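Local coordinates for protein tRNA (cytosine(38)-C(5))-methyltransferase (Schizosaccharomyces pombe, PDB 6FDF) that methylates cytosine 38 in the anticodon loop of tRNA(Asp), and less efficiently of tRNA(Glu), using S-adenosylmethionine as methyl donor, at residues P157-W169 with P234-Y246. Sequence-based numbering, arbitrary orientation. Where two conformers were deposited one is given.
Sequences PNQFNIPNSRSRW and PDSSSCCCFTRGY
Asn164 points its amide nitrogen between Cys239 SG and Cys240 O. Asn164 CB and CG both lie 4.1 Å from Cys239 SG. CG stands trans to the backbone N (chi1 180°); beyond it Asn164 ND2 makes a weak, bent bond to Cys240 O (2.9 Å) and another weak one to Cys239 SG, while Asn164 OD1 takes a short 2.6 Å bond from a water. That water accepts from Arg166 NH1 and Phe242 N. The main chains join directly, Ser165 N meeting Cys239 O at 3.0 Å, and Cys241 CA makes a CA-H...O contact with Ser165 O. Asn164, Arg166 and Arg168 fit motif VIII of the C5-methyltransferases, leading into strand 168-175; the facing Cys241-Phe242-Thr243 is the CFT tripeptide of the Dnmt2 family, in the target recognition region. Arg166 runs extended from CG to NE past Cys241 SG and sets NH1 in plane on a lone pair of Phe242 O (2.9 Å); its NH2 bonds to Gly313 O and Ser315 O. An alanine here removes the guanidinium, and would probably leave Gly313 O and Ser315 O short of a partner, Phe242 O relying on its water donor, and the first water without its NH1 link. Arg168 NH1 sits 3.2 Å above the Arg166 guanidinium plane and reaches Phe242 O through a second water; its side chain is about 11 Å from that of Cys85, the predicted nucleophile.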
ATOM      1  N   PRO A 157       5.324   3.149  -8.168  1.00 33.36           N
ATOM      2  CA  PRO A 157       4.312   3.675  -9.100  1.00 39.90           C
ATOM      3  C   PRO A 157       4.902   4.546 -10.198  1.00 37.39           C
ATOM      4  O   PRO A 157       4.339   4.613 -11.299  1.00 37.80           O
ATOM      5  CB  PRO A 157       3.364   4.462  -8.181  1.00 33.55           C
ATOM      6  CG  PRO A 157       3.536   3.823  -6.834  1.00 35.68           C
ATOM      7  CD  PRO A 157       4.984   3.438  -6.760  1.00 34.88           C
ATOM      8  N   ASN A 158       6.024   5.218  -9.944  1.00 34.55           N
ATOM      9  CA  ASN A 158       6.566   6.070 -10.996  1.00 36.56           C
ATOM     10  C   ASN A 158       7.221   5.275 -12.121  1.00 36.52           C
ATOM     11  O   ASN A 158       7.757   5.883 -13.054  1.00 41.48           O
ATOM     12  CB  ASN A 158       7.542   7.100 -10.411  1.00 44.79           C
ATOM     13  CG  ASN A 158       8.696   6.472  -9.648  1.00 55.31           C
ATOM     14  OD1 ASN A 158       9.118   5.348  -9.926  1.00 59.15           O
ATOM     15  ND2 ASN A 158       9.231   7.217  -8.684  1.00 52.17           N
ATOM     16  N   GLN A 159       7.173   3.943 -12.068  1.00 39.61           N
ATOM     17  CA  GLN A 159       7.496   3.105 -13.216  1.00 40.93           C
ATOM     18  C   GLN A 159       6.280   2.836 -14.088  1.00 46.34           C
ATOM     19  O   GLN A 159       6.410   2.196 -15.137  1.00 45.40           O
ATOM     20  CB  GLN A 159       8.081   1.769 -12.751  1.00 41.26           C
ATOM     21  CG  GLN A 159       9.352   1.881 -11.946  1.00 44.09           C
ATOM     22  CD  GLN A 159       9.833   0.528 -11.470  1.00 48.51           C
ATOM     23  OE1 GLN A 159       9.230  -0.077 -10.586  1.00 43.71           O
ATOM     24  NE2 GLN A 159      10.908   0.032 -12.072  1.00 47.57           N
ATOM     25  N   PHE A 160       5.106   3.297 -13.661  1.00 44.91           N
ATOM     26  CA  PHE A 160       3.845   3.035 -14.338  1.00 41.37           C
ATOM     27  C   PHE A 160       3.134   4.350 -14.638  1.00 40.28           C
ATOM     28  O   PHE A 160       1.904   4.395 -14.710  1.00 46.86           O
ATOM     29  CB  PHE A 160       2.954   2.123 -13.493  1.00 38.17           C
ATOM     30  CG  PHE A 160       3.559   0.771 -13.200  1.00 42.60           C
ATOM     31  CD1 PHE A 160       4.406   0.596 -12.112  1.00 39.94           C
ATOM     32  CD2 PHE A 160       3.274  -0.325 -14.001  1.00 47.95           C
ATOM     33  CE1 PHE A 160       4.959  -0.645 -11.829  1.00 41.62           C
ATOM     34  CE2 PHE A 160       3.826  -1.572 -13.726  1.00 48.17           C
ATOM     35  CZ  PHE A 160       4.670  -1.731 -12.641  1.00 41.56           C
ATOM     36  N   ASN A 161       3.904   5.429 -14.826  1.00 38.03           N
ATOM     37  CA  ASN A 161       3.361   6.745 -15.176  1.00 45.26           C
ATOM     38  C   ASN A 161       2.422   7.259 -14.097  1.00 44.46           C
ATOM     39  O   ASN A 161       1.346   7.788 -14.381  1.00 43.22           O
ATOM     40  CB  ASN A 161       2.637   6.720 -16.506  1.00 49.46           C
ATOM     41  CG  ASN A 161       2.320   8.105 -17.049  1.00 51.97           C
ATOM     42  OD1 ASN A 161       2.983   9.087 -16.718  1.00 48.38           O
ATOM     43  ND2 ASN A 161       1.304   8.182 -17.906  1.00 54.59           N
ATOM     44  N   ILE A 162       2.824   7.085 -12.848  1.00 37.16           N
ATOM     45  CA  ILE A 162       2.092   7.614 -11.711  1.00 35.59           C
ATOM     46  C   ILE A 162       3.080   8.510 -10.972  1.00 39.95           C
ATOM     47  O   ILE A 162       4.169   8.058 -10.612  1.00 38.81           O
ATOM     48  CB  ILE A 162       1.559   6.503 -10.793  1.00 39.18           C
ATOM     49  CG1 ILE A 162       0.608   5.589 -11.571  1.00 37.15           C
ATOM     50  CG2 ILE A 162       0.879   7.100  -9.569  1.00 38.08           C
ATOM     51  CD1 ILE A 162       0.396   4.228 -10.918  1.00 40.94           C
ATOM     52  N   PRO A 163       2.762   9.781 -10.749  1.00 38.30           N
ATOM     53  CA  PRO A 163       3.754  10.730 -10.210  1.00 35.84           C
ATOM     54  C   PRO A 163       3.892  10.641  -8.693  1.00 38.96           C
ATOM     55  O   PRO A 163       3.694  11.614  -7.961  1.00 41.36           O
ATOM     56  CB  PRO A 163       3.193  12.080 -10.672  1.00 37.51           C
ATOM     57  CG  PRO A 163       1.709  11.870 -10.670  1.00 35.38           C
ATOM     58  CD  PRO A 163       1.511  10.451 -11.146  1.00 39.02           C
ATOM     59  N   ASN A 164       4.232   9.453  -8.208  1.00 34.14           N
ATOM     60  CA  ASN A 164       4.483   9.282  -6.785  1.00 34.19           C
ATOM     61  C   ASN A 164       5.510   8.178  -6.598  1.00 36.88           C
ATOM     62  O   ASN A 164       5.450   7.142  -7.265  1.00 38.31           O
ATOM     63  CB  ASN A 164       3.186   8.958  -6.026  1.00 36.42           C
ATOM     64  CG  ASN A 164       3.407   8.770  -4.530  1.00 37.85           C
ATOM     65  OD1 ASN A 164       3.068   7.724  -3.967  1.00 35.42           O
ATOM     66  ND2 ASN A 164       3.986   9.778  -3.880  1.00 33.05           N
ATOM     67  N   SER A 165       6.445   8.411  -5.685  0.56 34.65           N
ATOM     68  CA  SER A 165       7.413   7.402  -5.289  0.56 36.46           C
ATOM     69  C   SER A 165       6.823   6.557  -4.171  0.56 34.70           C
ATOM     70  O   SER A 165       6.345   7.094  -3.168  0.56 37.24           O
ATOM     71  CB  SER A 165       8.717   8.051  -4.829  0.56 36.12           C
ATOM     72  OG  SER A 165       9.237   8.895  -5.833  0.56 39.03           O
ATOM     73  N   ARG A 166       6.848   5.241  -4.354  1.00 34.49           N
ATOM     74  CA  ARG A 166       6.447   4.333  -3.287  1.00 31.19           C
ATOM     75  C   ARG A 166       7.018   2.952  -3.580  1.00 32.17           C
ATOM     76  O   ARG A 166       6.281   2.026  -3.936  1.00 32.93           O
ATOM     77  CB  ARG A 166       4.919   4.304  -3.154  1.00 31.29           C
ATOM     78  CG  ARG A 166       4.386   3.677  -1.856  1.00 29.03           C
ATOM     79  CD  ARG A 166       2.873   3.854  -1.745  1.00 30.39           C
ATOM     80  NE  ARG A 166       2.357   3.386  -0.455  1.00 32.93           N
ATOM     81  CZ  ARG A 166       2.461   4.075   0.680  1.00 34.24           C
ATOM     82  NH1 ARG A 166       3.051   5.265   0.680  1.00 32.78           N
ATOM     83  NH2 ARG A 166       1.973   3.579   1.813  1.00 33.93           N
ATOM     84  N   SER A 167       8.337   2.819  -3.469  1.00 35.08           N
ATOM     85  CA  SER A 167       8.990   1.558  -3.794  1.00 31.45           C
ATOM     86  C   SER A 167       8.589   0.502  -2.780  1.00 32.73           C
ATOM     87  O   SER A 167       8.658   0.729  -1.566  1.00 32.92           O
ATOM     88  CB  SER A 167      10.510   1.724  -3.827  1.00 36.42           C
ATOM     89  OG  SER A 167      10.891   2.599  -4.874  1.00 39.16           O
ATOM     90  N   ARG A 168       8.150  -0.648  -3.278  1.00 31.19           N
ATOM     91  CA  ARG A 168       7.707  -1.741  -2.429  1.00 29.87           C
ATOM     92  C   ARG A 168       8.205  -3.057  -3.000  1.00 33.01           C
ATOM     93  O   ARG A 168       8.371  -3.198  -4.213  1.00 30.87           O
ATOM     94  CB  ARG A 168       6.179  -1.780  -2.315  1.00 30.10           C
ATOM     95  CG  ARG A 168       5.588  -0.566  -1.623  1.00 31.80           C
ATOM     96  CD  ARG A 168       6.028  -0.570  -0.167  1.00 33.87           C
ATOM     97  NE  ARG A 168       5.309   0.396   0.656  1.00 37.61           N
ATOM     98  CZ  ARG A 168       5.789   1.584   1.019  1.00 37.54           C
ATOM     99  NH1 ARG A 168       5.058   2.379   1.795  1.00 37.56           N
ATOM    100  NH2 ARG A 168       6.992   1.971   0.615  1.00 41.80           N
ATOM    101  N   TRP A 169       8.438  -4.015  -2.106  1.00 31.51           N
ATOM    102  CA  TRP A 169       8.734  -5.388  -2.481  1.00 31.48           C
ATOM    103  C   TRP A 169       7.435  -6.152  -2.678  1.00 29.80           C
ATOM    104  O   TRP A 169       6.468  -5.947  -1.940  1.00 28.65           O
ATOM    105  CB  TRP A 169       9.573  -6.062  -1.392  1.00 31.25           C
ATOM    106  CG  TRP A 169       9.907  -7.504  -1.648  1.00 32.80           C
ATOM    107  CD1 TRP A 169      11.021  -7.989  -2.271  1.00 34.64           C
ATOM    108  CD2 TRP A 169       9.138  -8.649  -1.249  1.00 30.02           C
ATOM    109  NE1 TRP A 169      10.988  -9.365  -2.300  1.00 35.22           N
ATOM    110  CE2 TRP A 169       9.845  -9.794  -1.680  1.00 33.54           C
ATOM    111  CE3 TRP A 169       7.923  -8.815  -0.576  1.00 32.27           C
ATOM    112  CZ2 TRP A 169       9.375 -11.090  -1.462  1.00 36.61           C
ATOM    113  CZ3 TRP A 169       7.454 -10.106  -0.358  1.00 31.34           C
ATOM    114  CH2 TRP A 169       8.180 -11.224  -0.802  1.00 31.28           C
ATOM    115  N   PRO A 234       2.097  21.825  -9.388  1.00 41.17           N
ATOM    116  CA  PRO A 234       1.144  21.040 -10.193  1.00 39.37           C
ATOM    117  C   PRO A 234       1.754  20.400 -11.428  1.00 37.85           C
ATOM    118  O   PRO A 234       1.310  19.320 -11.833  1.00 42.84           O
ATOM    119  CB  PRO A 234       0.072  22.074 -10.562  1.00 47.41           C
ATOM    120  CG  PRO A 234       0.100  23.038  -9.424  1.00 45.78           C
ATOM    121  CD  PRO A 234       1.545  23.144  -9.022  1.00 42.07           C
ATOM    122  N   ASP A 235       2.761  21.021 -12.039  1.00 42.17           N
ATOM    123  CA  ASP A 235       3.371  20.440 -13.228  1.00 47.40           C
ATOM    124  C   ASP A 235       4.452  19.414 -12.913  1.00 48.00           C
ATOM    125  O   ASP A 235       5.062  18.887 -13.849  1.00 46.27           O
ATOM    126  CB  ASP A 235       3.948  21.543 -14.125  1.00 54.03           C
ATOM    127  CG  ASP A 235       5.148  22.236 -13.506  1.00 66.74           C
ATOM    128  OD1 ASP A 235       5.285  22.208 -12.265  1.00 71.17           O
ATOM    129  OD2 ASP A 235       5.953  22.819 -14.264  1.00 73.11           O
ATOM    130  N   SER A 236       4.703  19.112 -11.637  1.00 42.10           N
ATOM    131  CA  SER A 236       5.715  18.121 -11.294  1.00 42.60           C
ATOM    132  C   SER A 236       5.292  16.729 -11.750  1.00 39.67           C
ATOM    133  O   SER A 236       4.110  16.375 -11.735  1.00 44.59           O
ATOM    134  CB  SER A 236       5.973  18.113  -9.786  1.00 43.31           C
ATOM    135  OG  SER A 236       6.474  19.370  -9.360  1.00 47.89           O
ATOM    136  N   SER A 237       6.282  15.920 -12.119  1.00 43.64           N
ATOM    137  CA  SER A 237       6.044  14.552 -12.553  1.00 41.93           C
ATOM    138  C   SER A 237       6.298  13.527 -11.454  1.00 38.95           C
ATOM    139  O   SER A 237       6.230  12.323 -11.720  1.00 40.92           O
ATOM    140  CB  SER A 237       6.904  14.230 -13.779  1.00 48.70           C
ATOM    141  OG  SER A 237       8.277  14.402 -13.492  1.00 49.21           O
ATOM    142  N   SER A 238       6.587  13.964 -10.232  1.00 37.08           N
ATOM    143  CA  SER A 238       6.670  13.022  -9.121  1.00 38.36           C
ATOM    144  C   SER A 238       6.501  13.773  -7.809  1.00 37.09           C
ATOM    145  O   SER A 238       6.510  15.007  -7.761  1.00 40.11           O
ATOM    146  CB  SER A 238       7.991  12.241  -9.125  1.00 52.00           C
ATOM    147  OG  SER A 238       7.908  11.117  -8.254  1.00 58.66           O
ATOM    148  N   CYS A 239       6.361  12.996  -6.739  1.00 36.72           N
ATOM    149  CA  CYS A 239       6.384  13.510  -5.379  1.00 33.24           C
ATOM    150  C   CYS A 239       6.844  12.375  -4.476  1.00 34.66           C
ATOM    151  O   CYS A 239       6.909  11.214  -4.888  1.00 34.50           O
ATOM    152  CB  CYS A 239       5.015  14.063  -4.945  1.00 35.51           C
ATOM    153  SG  CYS A 239       3.628  12.891  -4.904  1.00 36.42           S
ATOM    154  N   CYS A 240       7.166  12.725  -3.236  1.00 33.65           N
ATOM    155  CA  CYS A 240       7.844  11.782  -2.363  1.00 34.32           C
ATOM    156  C   CYS A 240       6.860  10.818  -1.707  1.00 36.28           C
ATOM    157  O   CYS A 240       5.636  10.969  -1.769  1.00 33.08           O
ATOM    158  CB  CYS A 240       8.662  12.525  -1.310  1.00 34.19           C
ATOM    159  SG  CYS A 240      10.154  13.310  -1.995  1.00 42.14           S
ATOM    160  N   CYS A 241       7.425   9.800  -1.072  1.00 35.74           N
ATOM    161  CA  CYS A 241       6.617   8.755  -0.465  1.00 32.60           C
ATOM    162  C   CYS A 241       5.838   9.302   0.728  1.00 32.21           C
ATOM    163  O   CYS A 241       6.402   9.984   1.589  1.00 35.71           O
ATOM    164  CB  CYS A 241       7.526   7.605  -0.047  1.00 36.76           C
ATOM    165  SG  CYS A 241       6.662   6.196   0.599  1.00 39.51           S
ATOM    166  N   PHE A 242       4.540   9.001   0.773  1.00 34.03           N
ATOM    167  CA  PHE A 242       3.701   9.373   1.907  1.00 34.79           C
ATOM    168  C   PHE A 242       3.826   8.344   3.022  1.00 37.23           C
ATOM    169  O   PHE A 242       3.813   7.134   2.769  1.00 36.27           O
ATOM    170  CB  PHE A 242       2.232   9.470   1.490  1.00 32.17           C
ATOM    171  CG  PHE A 242       1.939  10.595   0.539  1.00 33.14           C
ATOM    172  CD1 PHE A 242       1.912  11.907   0.980  1.00 29.52           C
ATOM    173  CD2 PHE A 242       1.659  10.332  -0.798  1.00 34.35           C
ATOM    174  CE1 PHE A 242       1.635  12.949   0.099  1.00 30.27           C
ATOM    175  CE2 PHE A 242       1.373  11.359  -1.677  1.00 33.59           C
ATOM    176  CZ  PHE A 242       1.365  12.673  -1.230  1.00 32.42           C
ATOM    177  N   THR A 243       3.911   8.825   4.263  1.00 32.98           N
ATOM    178  CA  THR A 243       3.971   7.944   5.429  1.00 33.50           C
ATOM    179  C   THR A 243       2.953   8.379   6.475  1.00 32.34           C
ATOM    180  O   THR A 243       2.291   9.413   6.351  1.00 31.71           O
ATOM    181  CB  THR A 243       5.360   7.935   6.077  1.00 29.26           C
ATOM    182  OG1 THR A 243       5.537   9.140   6.836  1.00 34.13           O
ATOM    183  CG2 THR A 243       6.460   7.817   5.030  1.00 33.19           C
ATOM    184  N   ARG A 244       2.884   7.578   7.545  1.00 31.67           N
ATOM    185  CA  ARG A 244       2.058   7.884   8.706  1.00 34.66           C
ATOM    186  C   ARG A 244       2.416   9.214   9.359  1.00 32.53           C
ATOM    187  O   ARG A 244       1.579   9.794  10.060  1.00 35.30           O
ATOM    188  CB  ARG A 244       2.203   6.749   9.721  1.00 35.05           C
ATOM    189  CG  ARG A 244       1.316   6.857  10.939  1.00 36.71           C
ATOM    190  CD  ARG A 244       1.388   5.578  11.739  1.00 35.91           C
ATOM    191  NE  ARG A 244       0.558   5.645  12.936  1.00 34.59           N
ATOM    192  CZ  ARG A 244       0.150   4.578  13.611  1.00 37.12           C
ATOM    193  NH1 ARG A 244      -0.600   4.729  14.691  1.00 36.29           N
ATOM    194  NH2 ARG A 244       0.488   3.365  13.198  1.00 40.88           N
ATOM    195  N   GLY A 245       3.626   9.715   9.142  1.00 32.10           N
ATOM    196  CA  GLY A 245       4.042  10.982   9.706  1.00 32.07           C
ATOM    197  C   GLY A 245       3.571  12.213   8.963  1.00 29.32           C
ATOM    198  O   GLY A 245       3.811  13.332   9.423  1.00 31.75           O
ATOM    199  N   TYR A 246       2.900  12.037   7.827  1.00 31.68           N
ATOM    200  CA  TYR A 246       2.558  13.162   6.966  1.00 34.10           C
ATOM    201  C   TYR A 246       1.611  14.118   7.685  1.00 31.82           C
ATOM    202  O   TYR A 246       0.632  13.692   8.305  1.00 32.03           O
ATOM    203  CB  TYR A 246       1.922  12.661   5.667  1.00 25.59           C
ATOM    204  CG  TYR A 246       1.787  13.750   4.619  1.00 30.78           C
ATOM    205  CD1 TYR A 246       2.906  14.405   4.131  1.00 33.68           C
ATOM    206  CD2 TYR A 246       0.539  14.116   4.121  1.00 29.87           C
ATOM    207  CE1 TYR A 246       2.791  15.401   3.169  1.00 28.69           C
ATOM    208  CE2 TYR A 246       0.412  15.106   3.158  1.00 32.18           C
ATOM    209  CZ  TYR A 246       1.540  15.744   2.685  1.00 30.65           C
ATOM    210  OH  TYR A 246       1.439  16.742   1.733  1.00 31.48           O
TER
HETATM  211  O   HOH W   1       3.772   7.193  -1.482  1.00 38.01           O
HETATM  212  O   HOH W   2       5.253   4.836   3.513  1.00 45.88           O